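Local structure of MHP1 (Microbacterium liquefaciens, 2JLN) at residues R10-P15 with T329-F334; S321-L326 with F334-G339. The protein is a nucleobase-proton symporter that mediates sodium-dependent binding and uptake of 5-aryl-substituted hydantoins, preferring 5-indolylmethyl and 5-benzyl hydantoin and the L isomer. All coordinates share one frame; numbering follows the deposited sequence.

Contact 1 of 2, residues R10-P15 with T329-F334; sequences RSLLNP and TFPRVF
N14 and P331 carry the clearest polar link between the N-terminal segment 10-15 and the turn 329-334. N14 ND2 donates to P331 O at 2.6 Å, the oxygen lying in the plane of the amide and offering a lone pair in its own carbonyl plane (C=O...N 120°). The CG of N14 stands between its backbone N and carbonyl carbon (chi1 79°), which swings the amide across to that oxygen; ND2 also has a weak bond to C327 O. With an alanine here, P331 O would probably be left without this donor. The R332 chain, bent at chi2 and chi3, brings its guanidinium edge to the main chain of 10-15. R332 NH2 is modelled 2.4 Å from L13 O, a hydrogen bond whose exact length is doubtful, while R332 NH1 lies 2.9 Å from S11 O at a poor angle for bonding. The P331 ring packs against L12: P331 CB makes a van der Waals contact with the main chain, 3.5 Å from L12 O, and the apolar contact is P331 CG on L12 CD2 at 4.3 Å. This is loop-on-loop packing that joins the irregular N-terminal segment ahead of helix 29-40 to the turn between helices 314-329 and 336-349.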
loop_
_atom_site.group_PDB
_atom_site.type_symbol
_atom_site.label_atom_id
_atom_site.label_comp_id
_atom_site.label_asym_id
_atom_site.label_seq_id
_atom_site.Cartn_x
_atom_site.Cartn_y
_atom_site.Cartn_z
ATOM N N ARG A 10 27.504 7.092 16.186
ATOM C CA ARG A 10 26.235 7.064 16.906
ATOM C C ARG A 10 25.394 5.823 16.549
ATOM O O ARG A 10 25.374 5.410 15.387
ATOM C CB ARG A 10 25.463 8.332 16.542
ATOM C CG ARG A 10 24.462 8.785 17.579
ATOM C CD ARG A 10 24.200 10.294 17.483
ATOM N NE ARG A 10 23.346 10.696 16.362
ATOM C CZ ARG A 10 22.015 10.593 16.348
ATOM N NH1 ARG A 10 21.364 10.071 17.396
ATOM N NH2 ARG A 10 21.331 11.003 15.275
ATOM N N SER A 11 24.703 5.229 17.528
ATOM C CA SER A 11 23.825 4.085 17.240
ATOM C C SER A 11 22.389 4.527 16.946
ATOM O O SER A 11 21.846 5.383 17.665
ATOM C CB SER A 11 23.814 3.072 18.389
ATOM O OG SER A 11 22.993 1.946 18.073
ATOM N N LEU A 12 21.781 3.936 15.907
ATOM C CA LEU A 12 20.420 4.297 15.481
ATOM C C LEU A 12 19.372 3.230 15.825
ATOM O O LEU A 12 18.199 3.371 15.459
ATOM C CB LEU A 12 20.370 4.603 13.975
ATOM C CG LEU A 12 21.150 5.787 13.383
ATOM C CD1 LEU A 12 20.972 5.833 11.888
ATOM C CD2 LEU A 12 20.774 7.135 14.001
ATOM N N LEU A 13 19.798 2.174 16.524
ATOM C CA LEU A 13 18.915 1.055 16.884
ATOM C C LEU A 13 18.142 1.364 18.150
ATOM O O LEU A 13 18.683 1.973 19.071
ATOM C CB LEU A 13 19.721 -0.235 17.065
ATOM C CG LEU A 13 19.029 -1.478 17.613
ATOM C CD1 LEU A 13 17.607 -1.529 17.232
ATOM C CD2 LEU A 13 19.695 -2.696 17.061
ATOM N N ASN A 14 16.870 0.977 18.161
ATOM C CA ASN A 14 16.032 0.971 19.352
ATOM C C ASN A 14 15.019 -0.172 19.190
ATOM O O ASN A 14 14.870 -0.693 18.085
ATOM C CB ASN A 14 15.405 2.356 19.623
ATOM C CG ASN A 14 14.172 2.665 18.750
ATOM O OD1 ASN A 14 13.577 1.775 18.154
ATOM N ND2 ASN A 14 13.774 3.935 18.714
ATOM N N PRO A 15 14.355 -0.604 20.285
ATOM C CA PRO A 15 13.596 -1.863 20.209
ATOM C C PRO A 15 12.496 -1.888 19.139
ATOM O O PRO A 15 12.236 -2.956 18.595
ATOM C CB PRO A 15 13.011 -2.009 21.619
ATOM C CG PRO A 15 13.102 -0.654 22.200
ATOM C CD PRO A 15 14.354 -0.075 21.654
ATOM N N THR A 329 13.885 7.377 12.425
ATOM C CA THR A 329 14.766 8.511 12.080
ATOM C C THR A 329 15.188 9.300 13.341
ATOM O O THR A 329 16.319 9.789 13.437
ATOM C CB THR A 329 14.070 9.535 11.136
ATOM O OG1 THR A 329 13.827 8.958 9.845
ATOM C CG2 THR A 329 14.930 10.791 10.998
ATOM N N PHE A 330 14.257 9.447 14.290
ATOM C CA PHE A 330 14.559 10.041 15.598
ATOM C C PHE A 330 14.445 8.989 16.716
ATOM O O PHE A 330 13.507 9.026 17.548
ATOM C CB PHE A 330 13.653 11.245 15.852
ATOM C CG PHE A 330 13.586 12.156 14.698
ATOM C CD1 PHE A 330 12.441 12.228 13.928
ATOM C CD2 PHE A 330 14.702 12.880 14.327
ATOM C CE1 PHE A 330 12.394 13.044 12.815
ATOM C CE2 PHE A 330 14.669 13.703 13.228
ATOM C CZ PHE A 330 13.508 13.791 12.459
ATOM N N PRO A 331 15.407 8.044 16.733
ATOM C CA PRO A 331 15.148 6.831 17.495
ATOM C C PRO A 331 15.161 7.045 19.020
ATOM O O PRO A 331 14.530 6.254 19.710
ATOM C CB PRO A 331 16.248 5.882 17.001
ATOM C CG PRO A 331 17.306 6.786 16.518
ATOM C CD PRO A 331 16.593 7.895 15.879
ATOM N N ARG A 332 15.820 8.081 19.538
ATOM C CA ARG A 332 15.761 8.319 20.990
ATOM C C ARG A 332 14.596 9.261 21.340
ATOM O O ARG A 332 14.177 9.315 22.496
ATOM C CB ARG A 332 17.109 8.793 21.601
ATOM C CG ARG A 332 18.377 8.315 20.865
ATOM C CD ARG A 332 19.179 7.191 21.523
ATOM N NE ARG A 332 18.585 5.849 21.412
ATOM C CZ ARG A 332 19.106 4.813 20.749
ATOM N NH1 ARG A 332 20.242 4.917 20.077
ATOM N NH2 ARG A 332 18.474 3.657 20.754
ATOM N N VAL A 333 14.048 9.961 20.341
ATOM C CA VAL A 333 12.849 10.788 20.537
ATOM C C VAL A 333 11.499 10.053 20.392
ATOM O O VAL A 333 10.603 10.306 21.184
ATOM C CB VAL A 333 12.800 12.016 19.612
ATOM C CG1 VAL A 333 11.644 12.894 19.998
ATOM C CG2 VAL A 333 14.056 12.805 19.705
ATOM N N PHE A 334 11.329 9.168 19.403
ATOM C CA PHE A 334 10.017 8.511 19.179
ATOM C C PHE A 334 10.104 7.016 19.296
ATOM O O PHE A 334 11.123 6.430 18.968
ATOM C CB PHE A 334 9.490 8.748 17.757
ATOM C CG PHE A 334 9.129 10.152 17.460
ATOM C CD1 PHE A 334 9.949 10.929 16.666
ATOM C CD2 PHE A 334 7.965 10.701 17.955
ATOM C CE1 PHE A 334 9.622 12.242 16.385
ATOM C CE2 PHE A 334 7.629 12.025 17.671
ATOM C CZ PHE A 334 8.461 12.791 16.890
#

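Contact 2 of 2, residues S321-L326 with F334-G339; sequences SPAYTL and FTFKTG
Y324 turns one face of its ring to the F336 side chain, whose CD1 lies 3.8 Å from Y324 CE2 and is offset toward the rim. The ring centroids are 5.1 Å apart and the planes are inclined at 36°, so the pair is neither a parallel stack nor edge-to-face. F336 reaches there because its CG is anti to the backbone N (chi1 174°), sending the ring out toward the tyrosine; F336 CE1 also meets the methyl group of A323, 3.9 Å from A323 CB. The phenylalanine thus rests on two successive residues of the helix 314-329. Beside it the backbones themselves come together: A323 CA is 3.9 Å from G339 C, and the CA atoms of these two residues are 4.4 Å apart. G339, without a side chain, leaves the methyl of A323 lying against its main chain. At the other end of the contact L326 works on two sides. L326 CB lies over one face of the F334 ring, toward the rim and 4.1 Å from F334 CD1; L326 CD1 packs 3.7 Å from G339 O. The F334 ring also has T338 CG2 at its edge, in plane. No hydrogen bond joins the two segments, so the contact rests on van der Waals packing of side chains and main chain. Among the neighbouring helices, 314-329 and 336-349 are consecutive and joined by a short turn, and the packing runs on along the second: A323 touches V340, P322 touches S343, and L326 and F334 both touch V342. From the same segment, S321, P322 and T325 touch helix 104-137, which places segment 321-326 between that helix and 336-349.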
loop_
_atom_site.group_PDB
_atom_site.type_symbol
_atom_site.label_atom_id
_atom_site.label_comp_id
_atom_site.label_asym_id
_atom_site.label_seq_id
_atom_site.Cartn_x
_atom_site.Cartn_y
_atom_site.Cartn_z
ATOM N N SER A 321 3.296 3.048 7.975
ATOM C CA SER A 321 4.564 3.503 7.420
ATOM C C SER A 321 5.052 4.873 7.857
ATOM O O SER A 321 6.251 5.107 7.878
ATOM C CB SER A 321 4.586 3.394 5.906
ATOM O OG SER A 321 4.353 2.048 5.523
ATOM N N PRO A 322 4.154 5.805 8.179
ATOM C CA PRO A 322 4.844 6.965 8.754
ATOM C C PRO A 322 5.296 6.722 10.215
ATOM O O PRO A 322 6.337 7.256 10.644
ATOM C CB PRO A 322 3.793 8.087 8.641
ATOM C CG PRO A 322 2.506 7.382 8.431
ATOM C CD PRO A 322 2.868 6.194 7.595
ATOM N N ALA A 323 4.531 5.927 10.964
ATOM C CA ALA A 323 4.961 5.512 12.293
ATOM C C ALA A 323 6.420 5.006 12.282
ATOM O O ALA A 323 7.260 5.572 12.961
ATOM C CB ALA A 323 4.010 4.472 12.888
ATOM N N TYR A 324 6.738 3.973 11.513
ATOM C CA TYR A 324 8.112 3.473 11.492
ATOM C C TYR A 324 9.160 4.474 10.986
ATOM O O TYR A 324 10.353 4.334 11.331
ATOM C CB TYR A 324 8.243 2.208 10.661
ATOM C CG TYR A 324 7.698 0.976 11.301
ATOM C CD1 TYR A 324 6.641 0.308 10.725
ATOM C CD2 TYR A 324 8.249 0.456 12.459
ATOM C CE1 TYR A 324 6.125 -0.834 11.285
ATOM C CE2 TYR A 324 7.749 -0.702 13.028
ATOM C CZ TYR A 324 6.677 -1.337 12.429
ATOM O OH TYR A 324 6.117 -2.483 12.932
ATOM N N THR A 325 8.750 5.446 10.159
ATOM C CA THR A 325 9.673 6.492 9.688
ATOM C C THR A 325 10.081 7.422 10.834
ATOM O O THR A 325 11.241 7.815 10.938
ATOM C CB THR A 325 9.094 7.330 8.505
ATOM O OG1 THR A 325 8.900 6.491 7.360
ATOM C CG2 THR A 325 10.054 8.447 8.109
ATOM N N LEU A 326 9.127 7.766 11.693
ATOM C CA LEU A 326 9.416 8.580 12.876
ATOM C C LEU A 326 10.281 7.858 13.913
ATOM O O LEU A 326 11.355 8.348 14.306
ATOM C CB LEU A 326 8.123 9.104 13.535
ATOM C CG LEU A 326 7.356 10.200 12.758
ATOM C CD1 LEU A 326 6.116 10.681 13.527
ATOM C CD2 LEU A 326 8.266 11.372 12.401
ATOM N N PHE A 334 11.329 9.168 19.403
ATOM C CA PHE A 334 10.017 8.511 19.179
ATOM C C PHE A 334 10.104 7.016 19.296
ATOM O O PHE A 334 11.123 6.430 18.968
ATOM C CB PHE A 334 9.490 8.748 17.757
ATOM C CG PHE A 334 9.129 10.152 17.460
ATOM C CD1 PHE A 334 9.949 10.929 16.666
ATOM C CD2 PHE A 334 7.965 10.701 17.955
ATOM C CE1 PHE A 334 9.622 12.242 16.385
ATOM C CE2 PHE A 334 7.629 12.025 17.671
ATOM C CZ PHE A 334 8.461 12.791 16.890
ATOM N N THR A 335 9.010 6.382 19.691
ATOM C CA THR A 335 8.917 4.926 19.583
ATOM C C THR A 335 7.737 4.550 18.671
ATOM O O THR A 335 6.917 5.383 18.372
ATOM C CB THR A 335 8.810 4.229 20.980
ATOM O OG1 THR A 335 7.752 4.810 21.749
ATOM C CG2 THR A 335 10.102 4.359 21.747
ATOM N N PHE A 336 7.643 3.307 18.223
ATOM C CA PHE A 336 6.514 2.938 17.384
ATOM C C PHE A 336 5.165 3.449 17.886
ATOM O O PHE A 336 4.479 4.155 17.166
ATOM C CB PHE A 336 6.413 1.439 17.176
ATOM C CG PHE A 336 5.187 1.040 16.430
ATOM C CD1 PHE A 336 5.117 1.227 15.051
ATOM C CD2 PHE A 336 4.089 0.521 17.100
ATOM C CE1 PHE A 336 3.975 0.884 14.343
ATOM C CE2 PHE A 336 2.941 0.165 16.404
ATOM C CZ PHE A 336 2.877 0.352 15.018
ATOM N N LYS A 337 4.764 3.084 19.097
ATOM C CA LYS A 337 3.482 3.565 19.612
ATOM C C LYS A 337 3.380 5.107 19.596
ATOM O O LYS A 337 2.314 5.676 19.334
ATOM C CB LYS A 337 3.172 2.986 21.005
ATOM C CG LYS A 337 2.624 1.529 21.008
ATOM C CD LYS A 337 2.928 0.802 22.361
ATOM C CE LYS A 337 2.294 -0.623 22.486
ATOM N NZ LYS A 337 0.903 -0.747 23.146
ATOM N N THR A 338 4.477 5.798 19.835
ATOM C CA THR A 338 4.407 7.253 19.851
ATOM C C THR A 338 4.374 7.909 18.464
ATOM O O THR A 338 3.809 9.004 18.315
ATOM C CB THR A 338 5.534 7.821 20.707
ATOM O OG1 THR A 338 5.036 7.955 22.037
ATOM C CG2 THR A 338 6.018 9.177 20.194
ATOM N N GLY A 339 4.967 7.229 17.468
ATOM C CA GLY A 339 5.053 7.691 16.081
ATOM C C GLY A 339 3.705 7.599 15.393
ATOM O O GLY A 339 3.349 8.451 14.587
#

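How the contacts relate
F334 belongs to both contacts, and their centres are 11 Å apart. The turn that contact 1 fastens to the N-terminal segment is the one that joins the two helices packed in contact 2, so 329-334 is held by 10-15 and leads directly into the helix-helix packing. Contact 1 lies toward the periphery, about 25 Å from the centre of the chain to its own centre, and away from the annotated sites; the centre of contact 2 is about 17 Å from the centre of the chain. In contact 2 the side chain of A323 is about 10 Å from that of N318, which probably binds substrate and lies about one and a half turns earlier on helix 314-329.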